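Long-range contact in major capsid protein P2 (Pseudoalteromonas phage pm2, PDB 2VVF), which forms the protein shell of the virion as a homotrimer whose subunits each carry two jelly-roll domains: residues A174-Q188 and R243-I257. Sequence-based numbering, arbitrary orientation.
Sequences AIHIKAAGVDAVEFQ and RLKIDSTMDEQAEII
Ile175 lays its CG2 against CG2 of Ile256, in the second jelly roll of this capsid protein. Each segment passes from one antiparallel sheet of the sandwich to the other, and inward-turned branched aliphatic residues fill the space between them. On the outer face, His176 spans neighbouring strands, its ring nitrogens bonded to Thr220 and Glu259. Ile177 lies alongside Ile256 and, with CG1 beside its backbone N (chi1 -61°), sends CD1 tip to tip toward Leu244 CD2 of the facing sheet, 3.8 Å away. Lys178, kinked in mid-chain, runs alongside Glu255 and brings NZ to 3.2 Å from its OE1; NZ also bridges to Asp64, its stronger partner. In the turn, Gly181 has no side chain to crowd Thr249 OG1, and its carbonyl O accepts three bonds, from Thr249 N, Thr249 OG1 and Ser248 OG. Val182 CG1 packs on Ile246 CG2. A classic beta bulge follows, Asp183 and Ala184 both facing Asp247. Val185 resumes the apolar filling, its methyls reaching Ile246 CG1 and CG2 and Leu244 CG. Glu186, outward, forms a long salt bridge with Lys245; Phe187 turns its ring edge to Leu244 CD1. Lys245 NZ donates to Gln188 OE1 at 3.0 Å, from above the amide plane.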
loop_
_atom_site.group_PDB
_atom_site.type_symbol
_atom_site.label_atom_id
_atom_site.label_comp_id
_atom_site.label_asym_id
_atom_site.label_seq_id
_atom_site.Cartn_x
_atom_site.Cartn_y
_atom_site.Cartn_z
ATOM N N ALA A 174 0.730 11.137 17.870
ATOM C CA ALA A 174 -0.562 11.754 17.612
ATOM C C ALA A 174 -1.295 12.151 18.886
ATOM O O ALA A 174 -0.957 11.702 19.978
ATOM C CB ALA A 174 -1.427 10.828 16.774
ATOM N N ILE A 175 -2.306 12.996 18.726
ATOM C CA ILE A 175 -3.137 13.440 19.836
ATOM C C ILE A 175 -4.591 13.332 19.395
ATOM O O ILE A 175 -4.966 13.845 18.344
ATOM C CB ILE A 175 -2.792 14.877 20.263
ATOM C CG1 ILE A 175 -1.349 14.958 20.762
ATOM C CG2 ILE A 175 -3.759 15.361 21.334
ATOM C CD1 ILE A 175 -0.796 16.370 20.796
ATOM N N HIS A 176 -5.399 12.632 20.180
ATOM C CA HIS A 176 -6.805 12.454 19.842
ATOM C C HIS A 176 -7.717 13.121 20.859
ATOM O O HIS A 176 -7.759 12.723 22.020
ATOM C CB HIS A 176 -7.148 10.967 19.728
ATOM C CG HIS A 176 -6.177 10.185 18.901
ATOM N ND1 HIS A 176 -6.298 10.057 17.535
ATOM C CD2 HIS A 176 -5.066 9.493 19.247
ATOM C CE1 HIS A 176 -5.303 9.319 17.074
ATOM N NE2 HIS A 176 -4.543 8.964 18.093
ATOM N N ILE A 177 -8.444 14.140 20.413
ATOM C CA ILE A 177 -9.374 14.854 21.277
ATOM C C ILE A 177 -10.764 14.242 21.143
ATOM O O ILE A 177 -11.419 14.378 20.109
ATOM C CB ILE A 177 -9.392 16.360 20.963
ATOM C CG1 ILE A 177 -8.005 16.967 21.186
ATOM C CG2 ILE A 177 -10.444 17.070 21.808
ATOM C CD1 ILE A 177 -7.639 18.035 20.180
ATOM N N LYS A 178 -11.201 13.547 22.187
ATOM C CA LYS A 178 -12.505 12.899 22.178
ATOM C C LYS A 178 -13.583 13.805 22.759
ATOM O O LYS A 178 -13.781 13.855 23.974
ATOM C CB LYS A 178 -12.450 11.577 22.941
ATOM C CG LYS A 178 -11.488 10.562 22.348
ATOM C CD LYS A 178 -12.069 9.159 22.407
ATOM C CE LYS A 178 -11.718 8.468 23.713
ATOM N NZ LYS A 178 -12.413 7.160 23.853
ATOM N N ALA A 179 -14.270 14.521 21.877
ATOM C CA ALA A 179 -15.340 15.433 22.265
ATOM C C ALA A 179 -16.308 15.554 21.095
ATOM O O ALA A 179 -15.914 15.390 19.942
ATOM C CB ALA A 179 -14.770 16.796 22.632
ATOM N N ALA A 180 -17.573 15.834 21.391
ATOM C CA ALA A 180 -18.590 15.926 20.348
ATOM C C ALA A 180 -18.797 17.313 19.737
ATOM O O ALA A 180 -19.437 17.437 18.693
ATOM C CB ALA A 180 -19.911 15.362 20.848
ATOM N N GLY A 181 -18.271 18.351 20.381
ATOM C CA GLY A 181 -18.469 19.712 19.888
ATOM C C GLY A 181 -17.207 20.489 19.516
ATOM O O GLY A 181 -17.168 21.713 19.653
ATOM N N VAL A 182 -16.190 19.792 19.017
ATOM C CA VAL A 182 -14.955 20.454 18.606
ATOM C C VAL A 182 -15.039 20.907 17.148
ATOM O O VAL A 182 -15.239 20.095 16.246
ATOM C CB VAL A 182 -13.717 19.576 18.876
ATOM C CG1 VAL A 182 -12.457 20.251 18.350
ATOM C CG2 VAL A 182 -13.588 19.288 20.365
ATOM N N ASP A 183 -14.912 22.212 16.932
ATOM C CA ASP A 183 -15.002 22.792 15.595
ATOM C C ASP A 183 -13.641 22.881 14.911
ATOM O O ASP A 183 -13.488 22.496 13.749
ATOM C CB ASP A 183 -15.621 24.190 15.666
ATOM C CG ASP A 183 -17.089 24.159 16.033
ATOM O OD1 ASP A 183 -17.814 23.274 15.526
ATOM O OD2 ASP A 183 -17.520 25.026 16.824
ATOM N N ALA A 184 -12.665 23.426 15.627
ATOM C CA ALA A 184 -11.325 23.592 15.086
ATOM C C ALA A 184 -10.295 23.508 16.200
ATOM O O ALA A 184 -10.613 23.717 17.370
ATOM C CB ALA A 184 -11.210 24.920 14.355
ATOM N N VAL A 185 -9.060 23.192 15.827
ATOM C CA VAL A 185 -7.979 23.071 16.792
ATOM C C VAL A 185 -6.699 23.665 16.229
ATOM O O VAL A 185 -6.493 23.691 15.018
ATOM C CB VAL A 185 -7.767 21.603 17.228
ATOM C CG1 VAL A 185 -6.589 21.494 18.194
ATOM C CG2 VAL A 185 -9.038 21.041 17.850
ATOM N N GLU A 186 -5.844 24.146 17.121
ATOM C CA GLU A 186 -4.575 24.736 16.732
ATOM C C GLU A 186 -3.489 24.163 17.631
ATOM O O GLU A 186 -3.675 24.045 18.842
ATOM C CB GLU A 186 -4.636 26.258 16.887
ATOM C CG GLU A 186 -3.320 26.976 16.634
ATOM C CD GLU A 186 -3.424 28.472 16.861
ATOM O OE1 GLU A 186 -4.441 29.068 16.450
ATOM O OE2 GLU A 186 -2.494 29.052 17.461
ATOM N N PHE A 187 -2.366 23.780 17.037
ATOM C CA PHE A 187 -1.264 23.225 17.809
ATOM C C PHE A 187 -0.006 24.064 17.642
ATOM O O PHE A 187 0.380 24.403 16.527
ATOM C CB PHE A 187 -0.990 21.775 17.407
ATOM C CG PHE A 187 0.164 21.153 18.141
ATOM C CD1 PHE A 187 0.011 20.690 19.439
ATOM C CD2 PHE A 187 1.409 21.046 17.539
ATOM C CE1 PHE A 187 1.076 20.125 20.120
ATOM C CE2 PHE A 187 2.477 20.482 18.214
ATOM C CZ PHE A 187 2.310 20.019 19.506
ATOM N N GLN A 188 0.632 24.401 18.756
ATOM C CA GLN A 188 1.846 25.200 18.704
ATOM C C GLN A 188 2.872 24.793 19.751
ATOM O O GLN A 188 2.528 24.269 20.811
ATOM C CB GLN A 188 1.524 26.687 18.829
ATOM C CG GLN A 188 0.744 27.055 20.074
ATOM C CD GLN A 188 0.601 28.553 20.244
ATOM O OE1 GLN A 188 -0.262 29.181 19.628
ATOM N NE2 GLN A 188 1.460 29.138 21.071
ATOM N N ARG A 243 1.358 23.865 23.449
ATOM C CA ARG A 243 -0.031 24.264 23.625
ATOM C C ARG A 243 -1.029 23.770 22.585
ATOM O O ARG A 243 -0.695 23.576 21.417
ATOM C CB ARG A 243 -0.111 25.785 23.751
ATOM C CG ARG A 243 -1.507 26.336 23.945
ATOM C CD ARG A 243 -1.437 27.801 24.324
ATOM N NE ARG A 243 -0.354 28.063 25.267
ATOM C CZ ARG A 243 -0.516 28.158 26.582
ATOM N NH1 ARG A 243 -1.723 28.023 27.112
ATOM N NH2 ARG A 243 0.526 28.392 27.367
ATOM N N LEU A 244 -2.272 23.616 23.026
ATOM C CA LEU A 244 -3.365 23.177 22.172
ATOM C C LEU A 244 -4.527 24.148 22.361
ATOM O O LEU A 244 -4.997 24.349 23.479
ATOM C CB LEU A 244 -3.805 21.768 22.581
ATOM C CG LEU A 244 -4.248 20.777 21.503
ATOM C CD1 LEU A 244 -3.137 20.537 20.493
ATOM C CD2 LEU A 244 -4.672 19.467 22.149
ATOM N N LYS A 245 -4.971 24.771 21.273
ATOM C CA LYS A 245 -6.085 25.715 21.330
ATOM C C LYS A 245 -7.318 25.088 20.691
ATOM O O LYS A 245 -7.393 24.947 19.470
ATOM C CB LYS A 245 -5.726 27.023 20.626
ATOM C CG LYS A 245 -4.677 27.853 21.352
ATOM C CD LYS A 245 -4.575 29.252 20.765
ATOM C CE LYS A 245 -3.746 30.168 21.652
ATOM N NZ LYS A 245 -2.494 30.611 20.979
ATOM N N ILE A 246 -8.272 24.692 21.527
ATOM C CA ILE A 246 -9.479 24.031 21.046
ATOM C C ILE A 246 -10.700 24.938 20.982
ATOM O O ILE A 246 -11.102 25.530 21.984
ATOM C CB ILE A 246 -9.782 22.760 21.856
ATOM C CG1 ILE A 246 -8.582 21.811 21.827
ATOM C CG2 ILE A 246 -11.033 22.076 21.326
ATOM C CD1 ILE A 246 -7.871 21.688 23.154
ATOM N N ASP A 247 -11.303 25.015 19.799
ATOM C CA ASP A 247 -12.509 25.807 19.598
ATOM C C ASP A 247 -13.706 24.865 19.623
ATOM O O ASP A 247 -13.972 24.159 18.651
ATOM C CB ASP A 247 -12.451 26.545 18.257
ATOM C CG ASP A 247 -11.746 27.886 18.359
ATOM O OD1 ASP A 247 -11.038 28.117 19.363
ATOM O OD2 ASP A 247 -11.892 28.706 17.428
ATOM N N SER A 248 -14.408 24.840 20.750
ATOM C CA SER A 248 -15.559 23.960 20.915
ATOM C C SER A 248 -16.882 24.711 20.807
ATOM O O SER A 248 -16.914 25.941 20.778
ATOM C CB SER A 248 -15.476 23.225 22.255
ATOM O OG SER A 248 -16.357 22.114 22.291
ATOM N N THR A 249 -17.973 23.954 20.750
ATOM C CA THR A 249 -19.312 24.524 20.659
ATOM C C THR A 249 -20.133 24.008 21.831
ATOM O O THR A 249 -21.283 24.403 22.030
ATOM C CB THR A 249 -19.985 24.162 19.322
ATOM O OG1 THR A 249 -20.068 22.738 19.195
ATOM C CG2 THR A 249 -19.184 24.719 18.156
ATOM N N MET A 250 -19.524 23.117 22.606
ATOM C CA MET A 250 -20.180 22.511 23.753
ATOM C C MET A 250 -19.307 22.636 24.991
ATOM O O MET A 250 -18.093 22.799 24.894
ATOM C CB MET A 250 -20.428 21.026 23.480
ATOM C CG MET A 250 -21.813 20.700 22.970
ATOM S SD MET A 250 -21.885 19.025 22.307
ATOM C CE MET A 250 -21.459 19.327 20.588
ATOM N N ASP A 251 -19.927 22.536 26.160
ATOM C CA ASP A 251 -19.187 22.577 27.412
ATOM C C ASP A 251 -19.171 21.155 27.955
ATOM O O ASP A 251 -20.142 20.701 28.557
ATOM C CB ASP A 251 -19.861 23.518 28.410
ATOM C CG ASP A 251 -18.888 24.503 29.027
ATOM O OD1 ASP A 251 -18.146 24.109 29.953
ATOM O OD2 ASP A 251 -18.861 25.668 28.579
ATOM N N GLU A 252 -18.081 20.443 27.696
ATOM C CA GLU A 252 -17.967 19.054 28.115
ATOM C C GLU A 252 -16.551 18.702 28.550
ATOM O O GLU A 252 -15.627 19.502 28.401
ATOM C CB GLU A 252 -18.384 18.132 26.965
ATOM C CG GLU A 252 -17.310 17.952 25.899
ATOM C CD GLU A 252 -17.859 18.029 24.486
ATOM O OE1 GLU A 252 -18.651 17.143 24.105
ATOM O OE2 GLU A 252 -17.480 18.966 23.749
ATOM N N GLN A 253 -16.391 17.501 29.097
ATOM C CA GLN A 253 -15.077 17.023 29.499
ATOM C C GLN A 253 -14.563 16.114 28.395
ATOM O O GLN A 253 -15.177 15.095 28.073
ATOM C CB GLN A 253 -15.130 16.255 30.820
ATOM C CG GLN A 253 -13.822 15.542 31.138
ATOM C CD GLN A 253 -13.861 14.778 32.443
ATOM O OE1 GLN A 253 -13.520 15.310 33.495
ATOM N NE2 GLN A 253 -14.240 13.509 32.373
ATOM N N ALA A 254 -13.451 16.512 27.791
ATOM C CA ALA A 254 -12.862 15.754 26.700
ATOM C C ALA A 254 -11.827 14.762 27.199
ATOM O O ALA A 254 -11.110 15.027 28.163
ATOM C CB ALA A 254 -12.229 16.702 25.693
ATOM N N GLU A 255 -11.741 13.623 26.525
ATOM C CA GLU A 255 -10.726 12.636 26.853
ATOM C C GLU A 255 -9.616 12.804 25.826
ATOM O O GLU A 255 -9.813 12.536 24.640
ATOM C CB GLU A 255 -11.287 11.213 26.794
ATOM C CG GLU A 255 -10.253 10.157 27.160
ATOM C CD GLU A 255 -10.733 8.738 26.928
ATOM O OE1 GLU A 255 -11.954 8.533 26.748
ATOM O OE2 GLU A 255 -9.884 7.822 26.948
ATOM N N ILE A 256 -8.473 13.309 26.274
ATOM C CA ILE A 256 -7.341 13.535 25.385
ATOM C C ILE A 256 -6.412 12.325 25.357
ATOM O O ILE A 256 -5.801 11.975 26.368
ATOM C CB ILE A 256 -6.570 14.820 25.756
ATOM C CG1 ILE A 256 -7.500 16.039 25.741
ATOM C CG2 ILE A 256 -5.404 15.036 24.801
ATOM C CD1 ILE A 256 -8.196 16.268 24.421
ATOM N N ILE A 257 -6.304 11.693 24.191
ATOM C CA ILE A 257 -5.430 10.538 24.022
ATOM C C ILE A 257 -4.115 10.985 23.400
ATOM O O ILE A 257 -4.103 11.592 22.331
ATOM C CB ILE A 257 -6.094 9.448 23.156
ATOM C CG1 ILE A 257 -7.493 9.127 23.683
ATOM C CG2 ILE A 257 -5.232 8.190 23.125
ATOM C CD1 ILE A 257 -7.511 8.707 25.129
#